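Local coordinates for probable Brix domain-containing ribosomal biogenesis protein (Methanothermobacter thermautotrophicus, PDB 1W94) that probably binds rRNA and takes part in the biogenesis of the ribosome, as an archaeal Imp4-like protein built on a Brix domain, at residues A[19-24]-A[119-124]; A[61-66]-A[106-111]; A[102-107]-A[129-134]. All coordinates share one frame; numbering follows the deposited sequence.

Contact 1. Residues A[19-24]-A[119-124]; sequences QRLSRI and DAWSIR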
loop_
_atom_site.group_PDB
_atom_site.type_symbol
_atom_site.label_atom_id
_atom_site.label_comp_id
_atom_site.label_asym_id
_atom_site.label_seq_id
_atom_site.Cartn_x
_atom_site.Cartn_y
_atom_site.Cartn_z
ATOM N N GLN A 19 -0.849 -9.039 -3.895
ATOM C CA GLN A 19 -1.659 -9.112 -5.098
ATOM C C GLN A 19 -2.952 -8.289 -4.941
ATOM O O GLN A 19 -3.294 -7.502 -5.826
ATOM C CB GLN A 19 -1.954 -10.560 -5.465
ATOM C CG GLN A 19 -0.707 -11.338 -5.947
ATOM C CD GLN A 19 -0.974 -12.812 -6.234
ATOM O OE1 GLN A 19 -0.544 -13.333 -7.263
ATOM N NE2 GLN A 19 -1.694 -13.486 -5.335
ATOM N N ARG A 20 -3.670 -8.487 -3.834
ATOM C CA ARG A 20 -4.833 -7.652 -3.491
ATOM C C ARG A 20 -4.533 -6.149 -3.542
ATOM O O ARG A 20 -5.278 -5.389 -4.138
ATOM C CB ARG A 20 -5.279 -7.944 -2.073
ATOM C CG ARG A 20 -6.362 -8.980 -1.923
ATOM C CD ARG A 20 -7.652 -8.287 -1.455
ATOM N NE ARG A 20 -8.767 -9.132 -1.837
ATOM C CZ ARG A 20 -9.445 -9.902 -1.000
ATOM N NH1 ARG A 20 -10.420 -10.651 -1.478
ATOM N NH2 ARG A 20 -9.165 -9.914 0.297
ATOM N N LEU A 21 -3.474 -5.718 -2.846
ATOM C CA LEU A 21 -3.163 -4.289 -2.756
ATOM C C LEU A 21 -2.859 -3.716 -4.129
ATOM O O LEU A 21 -3.285 -2.592 -4.465
ATOM C CB LEU A 21 -1.990 -4.062 -1.813
ATOM C CG LEU A 21 -1.449 -2.647 -1.690
ATOM C CD1 LEU A 21 -2.442 -1.674 -0.974
ATOM C CD2 LEU A 21 -0.071 -2.689 -0.963
ATOM N N SER A 22 -2.130 -4.481 -4.940
ATOM C CA SER A 22 -1.736 -3.962 -6.248
ATOM C C SER A 22 -2.956 -3.815 -7.180
ATOM O O SER A 22 -3.072 -2.842 -7.906
ATOM C CB SER A 22 -0.652 -4.836 -6.859
ATOM O OG SER A 22 -1.276 -6.037 -7.293
ATOM N N ARG A 23 -3.899 -4.736 -7.078
ATOM C CA ARG A 23 -5.168 -4.614 -7.753
ATOM C C ARG A 23 -5.918 -3.383 -7.282
ATOM O O ARG A 23 -6.434 -2.653 -8.103
ATOM C CB ARG A 23 -6.044 -5.853 -7.525
ATOM C CG ARG A 23 -5.807 -6.952 -8.504
ATOM C CD ARG A 23 -5.735 -8.335 -7.809
ATOM N NE ARG A 23 -6.954 -9.137 -7.934
ATOM C CZ ARG A 23 -7.377 -9.684 -9.079
ATOM N NH1 ARG A 23 -6.695 -9.496 -10.208
ATOM N NH2 ARG A 23 -8.502 -10.403 -9.108
ATOM N N ILE A 24 -5.987 -3.175 -5.967
ATOM C CA ILE A 24 -6.716 -2.030 -5.389
ATOM C C ILE A 24 -6.144 -0.692 -5.900
ATOM O O ILE A 24 -6.882 0.237 -6.263
ATOM C CB ILE A 24 -6.633 -2.076 -3.849
ATOM C CG1 ILE A 24 -7.575 -3.153 -3.276
ATOM C CG2 ILE A 24 -6.941 -0.699 -3.225
ATOM C CD1 ILE A 24 -7.209 -3.506 -1.813
ATOM N N ASP A 119 -14.369 4.417 -3.617
ATOM C CA ASP A 119 -13.098 3.967 -4.218
ATOM C C ASP A 119 -11.936 4.775 -3.652
ATOM O O ASP A 119 -11.046 5.220 -4.391
ATOM C CB ASP A 119 -13.152 4.103 -5.753
ATOM C CG ASP A 119 -14.365 3.404 -6.358
ATOM O OD1 ASP A 119 -14.475 2.166 -6.171
ATOM O OD2 ASP A 119 -15.208 4.090 -7.003
ATOM N N ALA A 120 -11.974 4.997 -2.341
ATOM C CA ALA A 120 -11.094 5.978 -1.681
ATOM C C ALA A 120 -10.592 5.514 -0.315
ATOM O O ALA A 120 -11.185 4.629 0.299
ATOM C CB ALA A 120 -11.825 7.316 -1.544
ATOM N N TRP A 121 -9.491 6.099 0.151
ATOM C CA TRP A 121 -8.986 5.798 1.473
ATOM C C TRP A 121 -9.480 6.785 2.524
ATOM O O TRP A 121 -9.691 7.990 2.271
ATOM C CB TRP A 121 -7.453 5.739 1.495
ATOM C CG TRP A 121 -6.873 4.662 0.641
ATOM C CD1 TRP A 121 -6.515 4.770 -0.660
ATOM C CD2 TRP A 121 -6.593 3.304 1.028
ATOM N NE1 TRP A 121 -6.009 3.568 -1.112
ATOM C CE2 TRP A 121 -6.054 2.656 -0.096
ATOM C CE3 TRP A 121 -6.776 2.562 2.216
ATOM C CZ2 TRP A 121 -5.669 1.306 -0.076
ATOM C CZ3 TRP A 121 -6.355 1.207 2.240
ATOM C CH2 TRP A 121 -5.844 0.606 1.112
ATOM N N SER A 122 -9.677 6.247 3.718
ATOM C CA SER A 122 -9.973 7.039 4.882
ATOM C C SER A 122 -8.784 6.832 5.824
ATOM O O SER A 122 -8.403 5.689 6.070
ATOM C CB SER A 122 -11.236 6.482 5.509
ATOM O OG SER A 122 -11.739 7.337 6.487
ATOM N N ILE A 123 -8.195 7.916 6.319
ATOM C CA ILE A 123 -7.126 7.868 7.317
ATOM C C ILE A 123 -7.619 8.382 8.639
ATOM O O ILE A 123 -8.204 9.474 8.715
ATOM C CB ILE A 123 -5.930 8.716 6.907
ATOM C CG1 ILE A 123 -5.301 8.131 5.641
ATOM C CG2 ILE A 123 -4.880 8.786 8.066
ATOM C CD1 ILE A 123 -4.306 9.056 4.945
ATOM N N ARG A 124 -7.424 7.601 9.698
ATOM C CA ARG A 124 -7.825 8.082 11.009
ATOM C C ARG A 124 -6.897 7.634 12.128
ATOM O O ARG A 124 -6.098 6.733 11.938
ATOM C CB ARG A 124 -9.282 7.706 11.304
ATOM C CG ARG A 124 -9.465 6.388 12.039
ATOM C CD ARG A 124 -10.039 5.320 11.159
ATOM N NE ARG A 124 -10.537 4.168 11.925
ATOM C CZ ARG A 124 -11.109 3.099 11.377
ATOM N NH1 ARG A 124 -11.274 3.030 10.055
ATOM N NH2 ARG A 124 -11.519 2.102 12.150
#
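Ile24, near the end of helix 12-25, and Trp121, on strand 120-124, meet across backbones that stay well apart: even the closest alpha carbons, CA of Ile24 and CA of Asp119, are separated by 8.8 Å. The helix is regular here, with Ile24 N bonded to Arg20 O at 3.0 Å. On the other side the strand opens with a G1 beta bulge, in which Asp119, at positive phi (57°), and Ala120 both face Met136 on the neighbouring strand. The gap between the backbones is bridged by the long indole of Trp121. Its CZ2, on the six-membered ring, approaches CG2 of Ile24 to 3.9 Å, the methyl coming in obliquely and the two side chains crossing at about a right angle. In Ile24, chi1 of -76° puts CG1 beside the backbone N and leaves CG2 anti to it, the branch that meets the indole. One turn back, Leu21 adds a looser touch, its CD1 lying 4.5 Å from the same CZ2. Phe145 of strand 145-154 touches all three residues and completes the apolar cluster between helix and sheet. The indole is also held by its nitrogen: NE1 gives a weak hydrogen bond to the carbonyl oxygen of Ala91, a residue that also shares a backbone bond with Ile24. With no hydrogen bond between the segments and only 92 Å² buried, the contact rests on dispersion and exclusion of water, while the one polar atom of the buried indole finds its partner in a loop outside the two segments.

Contact 2. Residues A[61-66]-A[106-111]; sequences ITFLDE and NLMGLE
The carbonyl oxygen of Leu107 lies against the ring of Phe63, 3.5 Å from CD2, and accepts a hydrogen bond from NH1 of Arg71. Asn106 O is held twice, by NH2 of the same guanidinium and, weakly, by Gly109 N. The helix ends here in a Schellman motif, Gly109 having the positive phi (70°) that glycine readily adopts. Phe63 points from strand 57-64 toward this helix end. Over one face of its ring sits CB of Leu107, in a CH-pi contact 3.9 Å from the centroid and 14° off the normal. Both methyls of Leu107 reach the CD1 side of the ring, with CD1 of Leu107 4.0 Å from CD1 of Phe63. At the far end of the ring, CZ of Phe63 meets CG of Met108, modelled as selenomethionine, at 3.7 Å. Chi1 of -70° sets CG of Met108 anti to its carbonyl carbon and against the ring; beyond it the chain bends at chi3 and passes on to Met25 and Met133. Without the Phe63 ring, as with an alanine here, CB of Leu107 and CG of Met108 would probably lose the surface they pack on, leaving a gap. The chemistry is thus divided: an apolar ring fills the space between strand and helix, while an arginine from the next strand, 70-80, satisfies carbonyls of the last turn and would be expected to interact favourably with the helix dipole.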
loop_
_atom_site.group_PDB
_atom_site.type_symbol
_atom_site.label_atom_id
_atom_site.label_comp_id
_atom_site.label_asym_id
_atom_site.label_seq_id
_atom_site.Cartn_x
_atom_site.Cartn_y
_atom_site.Cartn_z
ATOM N N ILE A 61 6.203 -1.791 3.924
ATOM C CA ILE A 61 6.258 -1.412 2.515
ATOM C C ILE A 61 7.312 -0.341 2.327
ATOM O O ILE A 61 7.246 0.717 2.937
ATOM C CB ILE A 61 4.928 -0.896 1.957
ATOM C CG1 ILE A 61 3.801 -1.865 2.322
ATOM C CG2 ILE A 61 5.010 -0.730 0.390
ATOM C CD1 ILE A 61 2.404 -1.436 1.765
ATOM N N THR A 62 8.293 -0.644 1.492
ATOM C CA THR A 62 9.361 0.295 1.186
ATOM C C THR A 62 9.160 0.915 -0.178
ATOM O O THR A 62 8.904 0.201 -1.136
ATOM C CB THR A 62 10.700 -0.451 1.273
ATOM O OG1 THR A 62 10.859 -0.883 2.631
ATOM C CG2 THR A 62 11.880 0.411 0.836
ATOM N N PHE A 63 9.273 2.231 -0.276
ATOM C CA PHE A 63 9.042 2.888 -1.553
ATOM C C PHE A 63 10.346 3.401 -2.162
ATOM O O PHE A 63 11.089 4.130 -1.518
ATOM C CB PHE A 63 8.030 4.047 -1.406
ATOM C CG PHE A 63 6.706 3.612 -0.870
ATOM C CD1 PHE A 63 6.517 3.428 0.499
ATOM C CD2 PHE A 63 5.638 3.394 -1.738
ATOM C CE1 PHE A 63 5.274 3.003 1.002
ATOM C CE2 PHE A 63 4.397 2.979 -1.260
ATOM C CZ PHE A 63 4.209 2.802 0.100
ATOM N N LEU A 64 10.597 3.023 -3.409
ATOM C CA LEU A 64 11.779 3.463 -4.139
ATOM C C LEU A 64 11.433 4.324 -5.330
ATOM O O LEU A 64 10.412 4.102 -5.973
ATOM C CB LEU A 64 12.574 2.266 -4.673
ATOM C CG LEU A 64 13.262 1.264 -3.742
ATOM C CD1 LEU A 64 13.865 1.882 -2.476
ATOM C CD2 LEU A 64 12.338 0.135 -3.427
ATOM N N ASP A 65 12.297 5.291 -5.628
ATOM C CA ASP A 65 12.148 6.046 -6.856
ATOM C C ASP A 65 12.750 5.232 -8.002
ATOM O O ASP A 65 13.341 4.168 -7.773
ATOM C CB ASP A 65 12.709 7.474 -6.750
ATOM C CG ASP A 65 14.226 7.528 -6.579
ATOM O OD1 ASP A 65 14.665 8.456 -5.861
ATOM O OD2 ASP A 65 14.988 6.707 -7.162
ATOM N N GLU A 66 12.603 5.725 -9.225
ATOM C CA GLU A 66 13.023 4.944 -10.384
ATOM C C GLU A 66 14.519 4.589 -10.402
ATOM O O GLU A 66 14.909 3.580 -10.998
ATOM C CB GLU A 66 12.561 5.590 -11.700
ATOM C CG GLU A 66 13.200 6.934 -12.055
ATOM N N ASN A 106 1.864 10.945 0.495
ATOM C CA ASN A 106 2.953 11.201 -0.435
ATOM C C ASN A 106 3.600 9.914 -0.928
ATOM O O ASN A 106 3.807 9.751 -2.138
ATOM C CB ASN A 106 3.976 12.171 0.187
ATOM C CG ASN A 106 3.450 13.598 0.250
ATOM O OD1 ASN A 106 2.722 14.051 -0.647
ATOM N ND2 ASN A 106 3.825 14.320 1.296
ATOM N N LEU A 107 3.857 8.973 -0.012
ATOM C CA LEU A 107 4.491 7.708 -0.378
ATOM C C LEU A 107 3.619 6.923 -1.359
ATOM O O LEU A 107 4.088 6.442 -2.378
ATOM C CB LEU A 107 4.741 6.855 0.868
ATOM C CG LEU A 107 5.886 7.373 1.755
ATOM C CD1 LEU A 107 5.929 6.522 3.041
ATOM C CD2 LEU A 107 7.208 7.350 0.997
HETATM N N MSE A 108 2.335 6.831 -1.060
HETATM C CA MSE A 108 1.436 5.996 -1.843
HETATM C C MSE A 108 0.855 6.691 -3.058
HETATM O O MSE A 108 0.127 6.057 -3.838
HETATM C CB MSE A 108 0.319 5.474 -0.954
HETATM C CG MSE A 108 0.867 4.472 0.030
HETATM SE SE MSE A 108 -0.454 3.838 1.192
HETATM C CE MSE A 108 -1.586 2.687 -0.074
ATOM N N GLY A 109 1.167 7.969 -3.205
ATOM C CA GLY A 109 0.716 8.751 -4.342
ATOM C C GLY A 109 -0.783 9.009 -4.295
ATOM O O GLY A 109 -1.430 9.000 -5.325
ATOM N N LEU A 110 -1.345 9.227 -3.110
ATOM C CA LEU A 110 -2.790 9.457 -3.018
ATOM C C LEU A 110 -3.120 10.923 -3.285
ATOM O O LEU A 110 -2.338 11.782 -2.949
ATOM C CB LEU A 110 -3.301 9.031 -1.645
ATOM C CG LEU A 110 -2.914 7.607 -1.286
ATOM C CD1 LEU A 110 -3.468 7.308 0.081
ATOM C CD2 LEU A 110 -3.482 6.608 -2.327
ATOM N N GLU A 111 -4.259 11.218 -3.902
ATOM C CA GLU A 111 -4.684 12.619 -4.039
ATOM C C GLU A 111 -5.907 12.848 -3.191
ATOM O O GLU A 111 -6.812 12.007 -3.143
ATOM C CB GLU A 111 -4.971 13.006 -5.491
ATOM C CG GLU A 111 -5.578 11.873 -6.350
#

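Contact 3. Residues A[102-107]-A[129-134]; sequences EGLCNL and YAWVME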
loop_
_atom_site.group_PDB
_atom_site.type_symbol
_atom_site.label_atom_id
_atom_site.label_comp_id
_atom_site.label_asym_id
_atom_site.label_seq_id
_atom_site.Cartn_x
_atom_site.Cartn_y
_atom_site.Cartn_z
ATOM N N GLU A 102 0.526 13.193 6.420
ATOM C CA GLU A 102 0.798 13.602 5.036
ATOM C C GLU A 102 1.757 12.654 4.297
ATOM O O GLU A 102 1.596 12.424 3.103
ATOM C CB GLU A 102 1.352 15.024 4.986
ATOM C CG GLU A 102 0.415 16.133 5.513
ATOM C CD GLU A 102 0.547 16.421 7.022
ATOM O OE1 GLU A 102 1.249 15.664 7.751
ATOM O OE2 GLU A 102 -0.079 17.422 7.475
ATOM N N GLY A 103 2.746 12.102 5.005
ATOM C CA GLY A 103 3.734 11.227 4.377
ATOM C C GLY A 103 3.095 9.956 3.835
ATOM O O GLY A 103 3.506 9.447 2.791
ATOM N N LEU A 104 2.084 9.431 4.529
ATOM C CA LEU A 104 1.342 8.288 4.001
ATOM C C LEU A 104 0.825 8.584 2.622
ATOM O O LEU A 104 1.025 7.792 1.705
ATOM C CB LEU A 104 0.199 7.865 4.928
ATOM C CG LEU A 104 0.679 7.326 6.263
ATOM C CD1 LEU A 104 -0.499 7.109 7.226
ATOM C CD2 LEU A 104 1.497 6.013 6.047
ATOM N N CYS A 105 0.195 9.743 2.454
ATOM C CA CYS A 105 -0.352 10.126 1.177
ATOM C C CYS A 105 0.745 10.324 0.110
ATOM O O CYS A 105 0.558 9.927 -1.043
ATOM C CB CYS A 105 -1.278 11.362 1.334
ATOM S SG CYS A 105 -2.631 10.939 2.506
ATOM N N ASN A 106 1.864 10.945 0.495
ATOM C CA ASN A 106 2.953 11.201 -0.435
ATOM C C ASN A 106 3.600 9.914 -0.928
ATOM O O ASN A 106 3.807 9.751 -2.138
ATOM C CB ASN A 106 3.976 12.171 0.187
ATOM C CG ASN A 106 3.450 13.598 0.250
ATOM O OD1 ASN A 106 2.722 14.051 -0.647
ATOM N ND2 ASN A 106 3.825 14.320 1.296
ATOM N N LEU A 107 3.857 8.973 -0.012
ATOM C CA LEU A 107 4.491 7.708 -0.378
ATOM C C LEU A 107 3.619 6.923 -1.359
ATOM O O LEU A 107 4.088 6.442 -2.378
ATOM C CB LEU A 107 4.741 6.855 0.868
ATOM C CG LEU A 107 5.886 7.373 1.755
ATOM C CD1 LEU A 107 5.929 6.522 3.041
ATOM C CD2 LEU A 107 7.208 7.350 0.997
ATOM N N TYR A 129 -2.855 1.728 17.043
ATOM C CA TYR A 129 -1.998 2.032 15.900
ATOM C C TYR A 129 -1.825 3.518 15.770
ATOM O O TYR A 129 -2.683 4.286 16.222
ATOM C CB TYR A 129 -2.608 1.448 14.606
ATOM C CG TYR A 129 -2.570 -0.046 14.611
ATOM C CD1 TYR A 129 -3.649 -0.796 15.116
ATOM C CD2 TYR A 129 -1.422 -0.715 14.221
ATOM C CE1 TYR A 129 -3.594 -2.149 15.154
ATOM C CE2 TYR A 129 -1.336 -2.057 14.273
ATOM C CZ TYR A 129 -2.431 -2.782 14.733
ATOM O OH TYR A 129 -2.346 -4.127 14.730
ATOM N N ALA A 130 -0.728 3.932 15.143
ATOM C CA ALA A 130 -0.529 5.360 14.821
ATOM C C ALA A 130 -1.665 5.908 13.919
ATOM O O ALA A 130 -2.232 6.980 14.171
ATOM C CB ALA A 130 0.838 5.568 14.155
ATOM N N TRP A 131 -1.977 5.146 12.875
ATOM C CA TRP A 131 -3.018 5.455 11.906
ATOM C C TRP A 131 -3.669 4.167 11.436
ATOM O O TRP A 131 -3.016 3.106 11.372
ATOM C CB TRP A 131 -2.407 6.161 10.676
ATOM C CG TRP A 131 -1.661 7.424 11.037
ATOM C CD1 TRP A 131 -0.304 7.572 11.142
ATOM C CD2 TRP A 131 -2.233 8.697 11.361
ATOM N NE1 TRP A 131 -0.004 8.863 11.518
ATOM C CE2 TRP A 131 -1.162 9.578 11.652
ATOM C CE3 TRP A 131 -3.542 9.189 11.415
ATOM C CZ2 TRP A 131 -1.361 10.922 12.003
ATOM C CZ3 TRP A 131 -3.744 10.535 11.749
ATOM C CH2 TRP A 131 -2.648 11.387 12.045
ATOM N N VAL A 132 -4.954 4.254 11.098
ATOM C CA VAL A 132 -5.622 3.211 10.317
ATOM C C VAL A 132 -6.049 3.800 8.954
ATOM O O VAL A 132 -6.744 4.848 8.904
ATOM C CB VAL A 132 -6.832 2.598 11.075
ATOM C CG1 VAL A 132 -7.611 1.612 10.180
ATOM C CG2 VAL A 132 -6.350 1.872 12.366
HETATM N N MSE A 133 -5.620 3.133 7.878
HETATM C CA MSE A 133 -5.992 3.493 6.530
HETATM C C MSE A 133 -6.990 2.461 6.088
HETATM O O MSE A 133 -6.659 1.286 5.944
HETATM C CB MSE A 133 -4.809 3.459 5.568
HETATM C CG MSE A 133 -3.773 4.497 5.834
HETATM SE SE MSE A 133 -2.398 4.403 4.468
HETATM C CE MSE A 133 -3.389 5.026 2.963
ATOM N N GLU A 134 -8.213 2.908 5.881
ATOM C CA GLU A 134 -9.288 2.015 5.540
ATOM C C GLU A 134 -9.819 2.314 4.141
ATOM O O GLU A 134 -10.117 3.457 3.801
ATOM C CB GLU A 134 -10.409 2.154 6.540
ATOM C CG GLU A 134 -11.687 1.506 6.083
ATOM C CD GLU A 134 -12.454 0.954 7.239
ATOM O OE1 GLU A 134 -12.501 1.644 8.281
ATOM O OE2 GLU A 134 -12.988 -0.172 7.107
#
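Leu104 of helix 102-108 carries the contact through a single methyl, CD1, which reaches two residues of strand 131-136, so that the interaction across the segments is wholly apolar. Toward Trp131 this methyl lies 3.9 Å from CD1 of the indole and 4.0 Å from CG, approaching the five-membered ring obliquely and brushing CB as well. Toward Met133, modelled as selenomethionine, the same CD1 of Leu104 is 4.3 Å from SE, a looser touch. Trp131 and Met133 both point toward the helix, and Val132 between them points away, so the methyl is met by two residues from one face of the strand. Chi1 of -66° sets CG of Leu104 anti to its carbonyl carbon, and an extended chi2 (172°) carries CD1 out to the strand. The hydrogen bonds lie outside the interface: Leu107 N to Gly103 O at 2.9 Å within the helix, Glu102 OE1 to Gly100 N just ahead of it, and the strand's backbone bonds to strands 145-154 and 120-124. A covalent link comes next, the disulfide from Cys105 to Cys97, tying the helix to the preceding loop. In the strand, Ala130 and Trp131 both face Ile149, a classic beta bulge in the pairing with strand 145-154. A short helix laid by its leucines on a twisted, largely antiparallel sheet is the alpha/beta layering of this Imp4/Brix domain.

Overall arrangement
All three contacts lie in the Brix domain and reach one mixed sheet, with centres 13 Å (contacts 1 and 2) and 11 Å (contact 3 to either) apart. Along the chain the segments come as 19-24, 61-66, the overlapping 102-107 and 106-111, then 119-124 and 129-134. Contacts 2 and 3 share helix 102-108, whereas contact 1 uses helix 12-25. Contacts 1 and 3 end on neighbouring antiparallel strands, joined by the salt bridge of Arg124 NH1 with Glu134 OE1 (2.6 Å). Leu21 packs on Ile61, and Met108 on Met133, making the apolar layer continuous. Helices and strands distant in sequence are thereby gathered into one compact domain.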